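Local coordinates for protein acyl-coenzyme A oxidase (Caenorhabditis elegans, PDB 5K3J) that catalyses the FAD-dependent desaturation of ascaroside-CoA thioesters with a five-carbon omega side chain, the first step of peroxisomal beta-oxidation in pheromone biosynthesis, at residues 50-62 / 72-84. Numbering follows the deposited sequence.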
ATOM      1  N   SER A  50      22.676 -23.148   3.274  1.00 39.10           N
ATOM      2  CA  SER A  50      21.766 -24.244   2.947  1.00 41.61           C
ATOM      3  C   SER A  50      22.156 -25.589   3.567  1.00 41.43           C
ATOM      4  O   SER A  50      21.343 -26.514   3.604  1.00 37.98           O
ATOM      5  CB  SER A  50      21.662 -24.403   1.427  1.00 42.13           C
ATOM      6  OG  SER A  50      22.928 -24.669   0.855  1.00 47.32           O
ATOM      7  N   LYS A  51      23.389 -25.700   4.049  1.00 52.41           N
ATOM      8  CA  LYS A  51      23.866 -26.949   4.639  1.00 56.77           C
ATOM      9  C   LYS A  51      23.522 -27.013   6.126  1.00 56.03           C
ATOM     10  O   LYS A  51      23.564 -28.079   6.740  1.00 54.60           O
ATOM     11  CB  LYS A  51      25.377 -27.098   4.439  1.00 60.00           C
ATOM     12  CG  LYS A  51      26.198 -26.637   5.633  1.00 60.45           C
ATOM     13  CD  LYS A  51      27.609 -26.214   5.257  1.00 66.59           C
ATOM     14  CE  LYS A  51      28.353 -25.728   6.492  1.00 66.17           C
ATOM     15  NZ  LYS A  51      29.583 -24.963   6.157  1.00 68.76           N
ATOM     16  N   ILE A  52      23.180 -25.859   6.691  1.00 61.40           N
ATOM     17  CA  ILE A  52      22.878 -25.746   8.113  1.00 60.05           C
ATOM     18  C   ILE A  52      21.370 -25.712   8.346  1.00 61.96           C
ATOM     19  O   ILE A  52      20.712 -24.708   8.068  1.00 64.14           O
ATOM     20  CB  ILE A  52      23.522 -24.484   8.720  1.00 58.65           C
ATOM     21  CG1 ILE A  52      24.984 -24.374   8.275  1.00 56.10           C
ATOM     22  CG2 ILE A  52      23.396 -24.493  10.240  1.00 60.07           C
ATOM     23  CD1 ILE A  52      25.511 -22.955   8.248  1.00 54.80           C
ATOM     24  N   PRO A  53      20.817 -26.820   8.858  1.00 48.56           N
ATOM     25  CA  PRO A  53      19.367 -27.000   9.021  1.00 48.02           C
ATOM     26  C   PRO A  53      18.707 -26.041  10.012  1.00 47.09           C
ATOM     27  O   PRO A  53      17.558 -25.666   9.814  1.00 54.79           O
ATOM     28  CB  PRO A  53      19.252 -28.453   9.512  1.00 43.86           C
ATOM     29  CG  PRO A  53      20.579 -28.750  10.125  1.00 45.72           C
ATOM     30  CD  PRO A  53      21.575 -28.001   9.308  1.00 45.81           C
ATOM     31  N   GLU A  54      19.428 -25.645  11.055  1.00 55.13           N
ATOM     32  CA  GLU A  54      18.856 -24.808  12.109  1.00 56.34           C
ATOM     33  C   GLU A  54      18.609 -23.376  11.614  1.00 50.90           C
ATOM     34  O   GLU A  54      17.906 -22.585  12.268  1.00 51.72           O
ATOM     35  CB  GLU A  54      19.758 -24.748  13.323  1.00 61.11           C
ATOM     36  CG  GLU A  54      20.017 -26.114  13.958  1.00 67.28           C
ATOM     37  CD  GLU A  54      21.294 -26.744  13.452  1.00 70.26           C
ATOM     38  OE1 GLU A  54      22.390 -26.196  13.711  1.00 70.24           O
ATOM     39  OE2 GLU A  54      21.198 -27.796  12.797  1.00 61.19           O
ATOM     40  N   LEU A  55      19.162 -23.039  10.450  1.00 42.35           N
ATOM     41  CA  LEU A  55      19.031 -21.695   9.898  1.00 40.96           C
ATOM     42  C   LEU A  55      17.794 -21.558   9.017  1.00 39.70           C
ATOM     43  O   LEU A  55      17.533 -20.477   8.490  1.00 42.55           O
ATOM     44  CB  LEU A  55      20.281 -21.336   9.101  1.00 42.19           C
ATOM     45  CG  LEU A  55      21.554 -21.038   9.886  1.00 45.33           C
ATOM     46  CD1 LEU A  55      22.600 -20.400   8.983  1.00 48.64           C
ATOM     47  CD2 LEU A  55      21.253 -20.149  11.082  1.00 45.30           C
ATOM     48  N   ALA A  56      17.048 -22.645   8.839  1.00 22.02           N
ATOM     49  CA  ALA A  56      15.808 -22.577   8.076  1.00 19.90           C
ATOM     50  C   ALA A  56      14.710 -21.973   8.940  1.00 19.26           C
ATOM     51  O   ALA A  56      14.763 -22.069  10.162  1.00 21.50           O
ATOM     52  CB  ALA A  56      15.409 -23.956   7.566  1.00 19.72           C
ATOM     53  N   ASP A  57      13.737 -21.331   8.302  1.00 31.37           N
ATOM     54  CA  ASP A  57      12.575 -20.818   9.017  1.00 30.43           C
ATOM     55  C   ASP A  57      11.896 -21.963   9.761  1.00 32.10           C
ATOM     56  O   ASP A  57      11.675 -23.028   9.185  1.00 33.32           O
ATOM     57  CB  ASP A  57      11.591 -20.150   8.054  1.00 28.47           C
ATOM     58  CG  ASP A  57      12.204 -18.977   7.308  1.00 27.92           C
ATOM     59  OD1 ASP A  57      13.153 -18.363   7.833  1.00 26.06           O
ATOM     60  OD2 ASP A  57      11.731 -18.656   6.197  1.00 27.99           O
ATOM     61  N   ILE A  58      11.574 -21.748  11.036  1.00 26.85           N
ATOM     62  CA  ILE A  58      10.992 -22.799  11.873  1.00 27.68           C
ATOM     63  C   ILE A  58       9.711 -23.333  11.225  1.00 28.56           C
ATOM     64  O   ILE A  58       9.407 -24.522  11.313  1.00 28.01           O
ATOM     65  CB  ILE A  58      10.716 -22.287  13.318  1.00 29.62           C
ATOM     66  CG1 ILE A  58      10.458 -23.456  14.273  1.00 30.32           C
ATOM     67  CG2 ILE A  58       9.575 -21.272  13.352  1.00 30.24           C
ATOM     68  CD1 ILE A  58      11.723 -24.094  14.817  1.00 31.69           C
ATOM     69  N   LYS A  59       8.996 -22.439  10.547  1.00 29.05           N
ATOM     70  CA  LYS A  59       7.852 -22.776   9.714  1.00 29.10           C
ATOM     71  C   LYS A  59       7.546 -21.550   8.865  1.00 27.28           C
ATOM     72  O   LYS A  59       8.079 -20.476   9.142  1.00 26.48           O
ATOM     73  CB  LYS A  59       6.643 -23.199  10.557  1.00 30.88           C
ATOM     74  CG  LYS A  59       6.243 -22.258  11.674  1.00 33.34           C
ATOM     75  CD  LYS A  59       4.927 -22.752  12.267  1.00 34.41           C
ATOM     76  CE  LYS A  59       4.703 -22.315  13.702  1.00 38.24           C
ATOM     77  NZ  LYS A  59       3.397 -22.835  14.198  1.00 39.37           N
ATOM     78  N   PRO A  60       6.723 -21.707   7.809  1.00 19.77           N
ATOM     79  CA  PRO A  60       6.328 -20.570   6.970  1.00 19.19           C
ATOM     80  C   PRO A  60       5.952 -19.319   7.761  1.00 19.86           C
ATOM     81  O   PRO A  60       4.915 -19.285   8.428  1.00 24.03           O
ATOM     82  CB  PRO A  60       5.118 -21.113   6.211  1.00 18.68           C
ATOM     83  CG  PRO A  60       5.446 -22.550   6.019  1.00 18.04           C
ATOM     84  CD  PRO A  60       6.238 -22.981   7.238  1.00 18.40           C
ATOM     85  N   TYR A  61       6.805 -18.300   7.664  1.00 25.94           N
ATOM     86  CA  TYR A  61       6.676 -17.066   8.444  1.00 23.21           C
ATOM     87  C   TYR A  61       5.276 -16.435   8.510  1.00 23.18           C
ATOM     88  O   TYR A  61       4.918 -15.876   9.545  1.00 23.84           O
ATOM     89  CB  TYR A  61       7.668 -16.013   7.922  1.00 21.44           C
ATOM     90  CG  TYR A  61       9.048 -16.111   8.531  1.00 21.60           C
ATOM     91  CD1 TYR A  61       9.396 -17.183   9.337  1.00 22.28           C
ATOM     92  CD2 TYR A  61       9.998 -15.124   8.309  1.00 22.75           C
ATOM     93  CE1 TYR A  61      10.657 -17.276   9.899  1.00 23.83           C
ATOM     94  CE2 TYR A  61      11.264 -15.205   8.869  1.00 23.63           C
ATOM     95  CZ  TYR A  61      11.586 -16.285   9.664  1.00 25.17           C
ATOM     96  OH  TYR A  61      12.841 -16.369  10.221  1.00 32.03           O
ATOM     97  N   PRO A  62       4.492 -16.485   7.416  1.00 17.90           N
ATOM     98  CA  PRO A  62       3.125 -15.971   7.560  1.00 17.62           C
ATOM     99  C   PRO A  62       2.297 -16.666   8.644  1.00 18.21           C
ATOM    100  O   PRO A  62       1.401 -16.032   9.200  1.00 16.99           O
ATOM    101  CB  PRO A  62       2.519 -16.228   6.185  1.00 17.90           C
ATOM    102  CG  PRO A  62       3.664 -16.115   5.268  1.00 18.58           C
ATOM    103  CD  PRO A  62       4.835 -16.704   5.998  1.00 18.67           C
ATOM    104  N   GLU A  72      11.167 -15.979  16.934  1.00 33.88           N
ATOM    105  CA  GLU A  72      11.869 -16.560  15.796  1.00 34.90           C
ATOM    106  C   GLU A  72      13.016 -15.683  15.304  1.00 35.95           C
ATOM    107  O   GLU A  72      14.054 -16.191  14.876  1.00 35.87           O
ATOM    108  CB  GLU A  72      10.882 -16.831  14.658  1.00 33.63           C
ATOM    109  CG  GLU A  72      11.506 -17.247  13.336  1.00 34.84           C
ATOM    110  CD  GLU A  72      12.155 -18.625  13.358  1.00 34.91           C
ATOM    111  OE1 GLU A  72      12.216 -19.275  14.424  1.00 30.70           O
ATOM    112  OE2 GLU A  72      12.608 -19.065  12.281  1.00 35.72           O
ATOM    113  N   GLY A  73      12.827 -14.371  15.360  1.00 26.37           N
ATOM    114  CA  GLY A  73      13.892 -13.445  15.030  1.00 24.19           C
ATOM    115  C   GLY A  73      15.013 -13.567  16.044  1.00 24.64           C
ATOM    116  O   GLY A  73      16.184 -13.416  15.712  1.00 23.23           O
ATOM    117  N   THR A  74      14.642 -13.855  17.287  1.00 36.91           N
ATOM    118  CA  THR A  74      15.603 -14.007  18.377  1.00 38.50           C
ATOM    119  C   THR A  74      16.287 -15.375  18.324  1.00 38.75           C
ATOM    120  O   THR A  74      17.494 -15.486  18.577  1.00 38.55           O
ATOM    121  CB  THR A  74      14.920 -13.825  19.746  1.00 38.74           C
ATOM    122  OG1 THR A  74      14.556 -12.451  19.916  1.00 41.71           O
ATOM    123  CG2 THR A  74      15.846 -14.230  20.872  1.00 39.49           C
ATOM    124  N   ARG A  75      15.512 -16.411  17.999  1.00 29.84           N
ATOM    125  CA  ARG A  75      16.063 -17.747  17.803  1.00 29.49           C
ATOM    126  C   ARG A  75      17.116 -17.713  16.698  1.00 29.80           C
ATOM    127  O   ARG A  75      18.252 -18.143  16.901  1.00 28.41           O
ATOM    128  CB  ARG A  75      14.968 -18.760  17.446  1.00 29.04           C
ATOM    129  CG  ARG A  75      15.497 -20.180  17.222  1.00 29.97           C
ATOM    130  CD  ARG A  75      14.435 -21.110  16.661  1.00 28.78           C
ATOM    131  NE  ARG A  75      14.264 -20.949  15.222  1.00 28.34           N
ATOM    132  CZ  ARG A  75      15.029 -21.543  14.314  1.00 31.58           C
ATOM    133  NH1 ARG A  75      16.025 -22.332  14.693  1.00 32.53           N
ATOM    134  NH2 ARG A  75      14.800 -21.351  13.025  1.00 30.61           N
ATOM    135  N   LYS A  76      16.739 -17.167  15.545  1.00 31.14           N
ATOM    136  CA  LYS A  76      17.576 -17.223  14.357  1.00 32.43           C
ATOM    137  C   LYS A  76      18.806 -16.321  14.470  1.00 33.31           C
ATOM    138  O   LYS A  76      19.854 -16.640  13.914  1.00 35.63           O
ATOM    139  CB  LYS A  76      16.755 -16.849  13.124  1.00 32.10           C
ATOM    140  CG  LYS A  76      17.248 -17.505  11.842  1.00 34.85           C
ATOM    141  CD  LYS A  76      16.746 -18.938  11.717  1.00 36.86           C
ATOM    142  CE  LYS A  76      15.406 -19.019  11.004  1.00 35.85           C
ATOM    143  NZ  LYS A  76      15.551 -18.574   9.598  1.00 37.05           N
ATOM    144  N   ILE A  77      18.690 -15.210  15.196  1.00 21.72           N
ATOM    145  CA  ILE A  77      19.803 -14.261  15.317  1.00 20.19           C
ATOM    146  C   ILE A  77      20.875 -14.767  16.285  1.00 20.15           C
ATOM    147  O   ILE A  77      22.058 -14.438  16.146  1.00 20.60           O
ATOM    148  CB  ILE A  77      19.319 -12.857  15.775  1.00 19.00           C
ATOM    149  CG1 ILE A  77      20.326 -11.774  15.382  1.00 20.54           C
ATOM    150  CG2 ILE A  77      19.053 -12.828  17.268  1.00 18.37           C
ATOM    151  CD1 ILE A  77      20.626 -11.739  13.896  1.00 23.43           C
ATOM    152  N   SER A  78      20.467 -15.581  17.256  1.00 30.20           N
ATOM    153  CA  SER A  78      21.409 -16.129  18.221  1.00 31.72           C
ATOM    154  C   SER A  78      22.164 -17.295  17.609  1.00 36.99           C
ATOM    155  O   SER A  78      23.341 -17.501  17.894  1.00 43.68           O
ATOM    156  CB  SER A  78      20.689 -16.573  19.497  1.00 30.64           C
ATOM    157  OG  SER A  78      19.918 -17.742  19.272  1.00 29.76           O
ATOM    158  N   ILE A  79      21.479 -18.061  16.767  1.00 44.38           N
ATOM    159  CA  ILE A  79      22.117 -19.154  16.044  1.00 44.47           C
ATOM    160  C   ILE A  79      23.060 -18.593  14.982  1.00 47.06           C
ATOM    161  O   ILE A  79      24.211 -19.020  14.869  1.00 52.92           O
ATOM    162  CB  ILE A  79      21.087 -20.077  15.368  1.00 45.52           C
ATOM    163  CG1 ILE A  79      20.118 -20.648  16.401  1.00 46.11           C
ATOM    164  CG2 ILE A  79      21.792 -21.202  14.630  1.00 43.92           C
ATOM    165  CD1 ILE A  79      18.993 -21.444  15.795  1.00 49.26           C
ATOM    166  N   LEU A  80      22.557 -17.630  14.214  1.00 38.08           N
ATOM    167  CA  LEU A  80      23.325 -16.997  13.148  1.00 35.11           C
ATOM    168  C   LEU A  80      24.601 -16.351  13.672  1.00 37.92           C
ATOM    169  O   LEU A  80      25.637 -16.378  13.009  1.00 39.33           O
ATOM    170  CB  LEU A  80      22.465 -15.953  12.437  1.00 33.33           C
ATOM    171  CG  LEU A  80      23.054 -15.270  11.209  1.00 33.87           C
ATOM    172  CD1 LEU A  80      23.310 -16.303  10.121  1.00 35.18           C
ATOM    173  CD2 LEU A  80      22.132 -14.165  10.710  1.00 32.24           C
ATOM    174  N   THR A  81      24.517 -15.767  14.864  1.00 40.19           N
ATOM    175  CA  THR A  81      25.664 -15.108  15.479  1.00 40.16           C
ATOM    176  C   THR A  81      26.779 -16.115  15.759  1.00 44.69           C
ATOM    177  O   THR A  81      27.961 -15.800  15.611  1.00 44.30           O
ATOM    178  CB  THR A  81      25.260 -14.389  16.779  1.00 38.38           C
ATOM    179  OG1 THR A  81      24.297 -13.371  16.473  1.00 31.70           O
ATOM    180  CG2 THR A  81      26.467 -13.746  17.447  1.00 36.77           C
ATOM    181  N   LYS A  82      26.398 -17.330  16.141  1.00 53.50           N
ATOM    182  CA  LYS A  82      27.371 -18.395  16.358  1.00 54.24           C
ATOM    183  C   LYS A  82      28.070 -18.765  15.054  1.00 53.18           C
ATOM    184  O   LYS A  82      29.297 -18.860  15.000  1.00 51.67           O
ATOM    185  CB  LYS A  82      26.694 -19.626  16.961  1.00 60.77           C
ATOM    186  CG  LYS A  82      27.318 -20.945  16.535  1.00 70.38           C
ATOM    187  CD  LYS A  82      26.522 -22.140  17.022  1.00 77.55           C
ATOM    188  CE  LYS A  82      26.818 -23.357  16.164  1.00 81.33           C
ATOM    189  NZ  LYS A  82      28.270 -23.483  15.846  1.00 81.99           N
ATOM    190  N   TYR A  83      27.284 -18.965  14.000  1.00 49.47           N
ATOM    191  CA  TYR A  83      27.826 -19.342  12.700  1.00 50.80           C
ATOM    192  C   TYR A  83      28.400 -18.149  11.934  1.00 50.36           C
ATOM    193  O   TYR A  83      28.847 -18.303  10.797  1.00 50.70           O
ATOM    194  CB  TYR A  83      26.751 -20.020  11.844  1.00 51.69           C
ATOM    195  CG  TYR A  83      26.394 -21.432  12.263  1.00 56.37           C
ATOM    196  CD1 TYR A  83      27.266 -22.489  12.030  1.00 58.32           C
ATOM    197  CD2 TYR A  83      25.174 -21.713  12.867  1.00 55.71           C
ATOM    198  CE1 TYR A  83      26.942 -23.783  12.403  1.00 61.56           C
ATOM    199  CE2 TYR A  83      24.839 -23.004  13.242  1.00 57.74           C
ATOM    200  CZ  TYR A  83      25.727 -24.034  13.007  1.00 61.75           C
ATOM    201  OH  TYR A  83      25.401 -25.318  13.378  1.00 63.80           O
ATOM    202  N   LEU A  84      28.401 -16.970  12.552  1.00 48.11           N
ATOM    203  CA  LEU A  84      28.766 -15.743  11.842  1.00 46.80           C
ATOM    204  C   LEU A  84      30.217 -15.739  11.352  1.00 47.26           C
ATOM    205  O   LEU A  84      30.489 -15.329  10.224  1.00 45.46           O
ATOM    206  CB  LEU A  84      28.521 -14.515  12.725  1.00 41.44           C
ATOM    207  CG  LEU A  84      28.647 -13.166  12.011  1.00 41.50           C
ATOM    208  CD1 LEU A  84      27.674 -13.097  10.854  1.00 41.04           C
ATOM    209  CD2 LEU A  84      28.419 -11.998  12.961  1.00 45.03           C
TER
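With CG anti to the backbone N (chi1 180°) and a bend at chi3 (80°), Arg75 brings the edge of its guanidinium to the carbonyls of the 50-62 loop, while Lys76, bent at chi2, chi3 and chi4, curls back to Leu55 and Asp57. Arg75 NH1 donates to a lone pair of Glu54 O at 3.1 Å, and NH2 bonds weakly to Ala56 O; Ile58 CD1 lies over one face of the group. Arg75 also grips Glu72 side-on in a salt bridge, NE to OE1 at 2.8 Å and NH2 to OE2 at 3.3 Å; Ile58 N donates to OE2 (3.1 Å) from the carboxylate's opposite face. Were Glu72 an alanine, Ile58 N would probably lose its acceptor and Arg75 be freer to turn. Lys76 NZ hydrogen-bonds Leu55 O and salt-bridges Asp57 OD1, each at 3.0 Å; Asp57 also pairs with Arg616. Ile52 CG2 makes a CH-pi contact over the Tyr83 ring, whose OH donates to Glu54 OE1 at 3.2 Å, and Leu55 CD2 packs on Ile79 CG2. Helix 66-82 and Tyr83 hold the connection from helix 36-49 through backbone carbonyls, the Ile58 N-H and acidic side chains, in the helical N-terminal domain of the acyl-CoA oxidase fold.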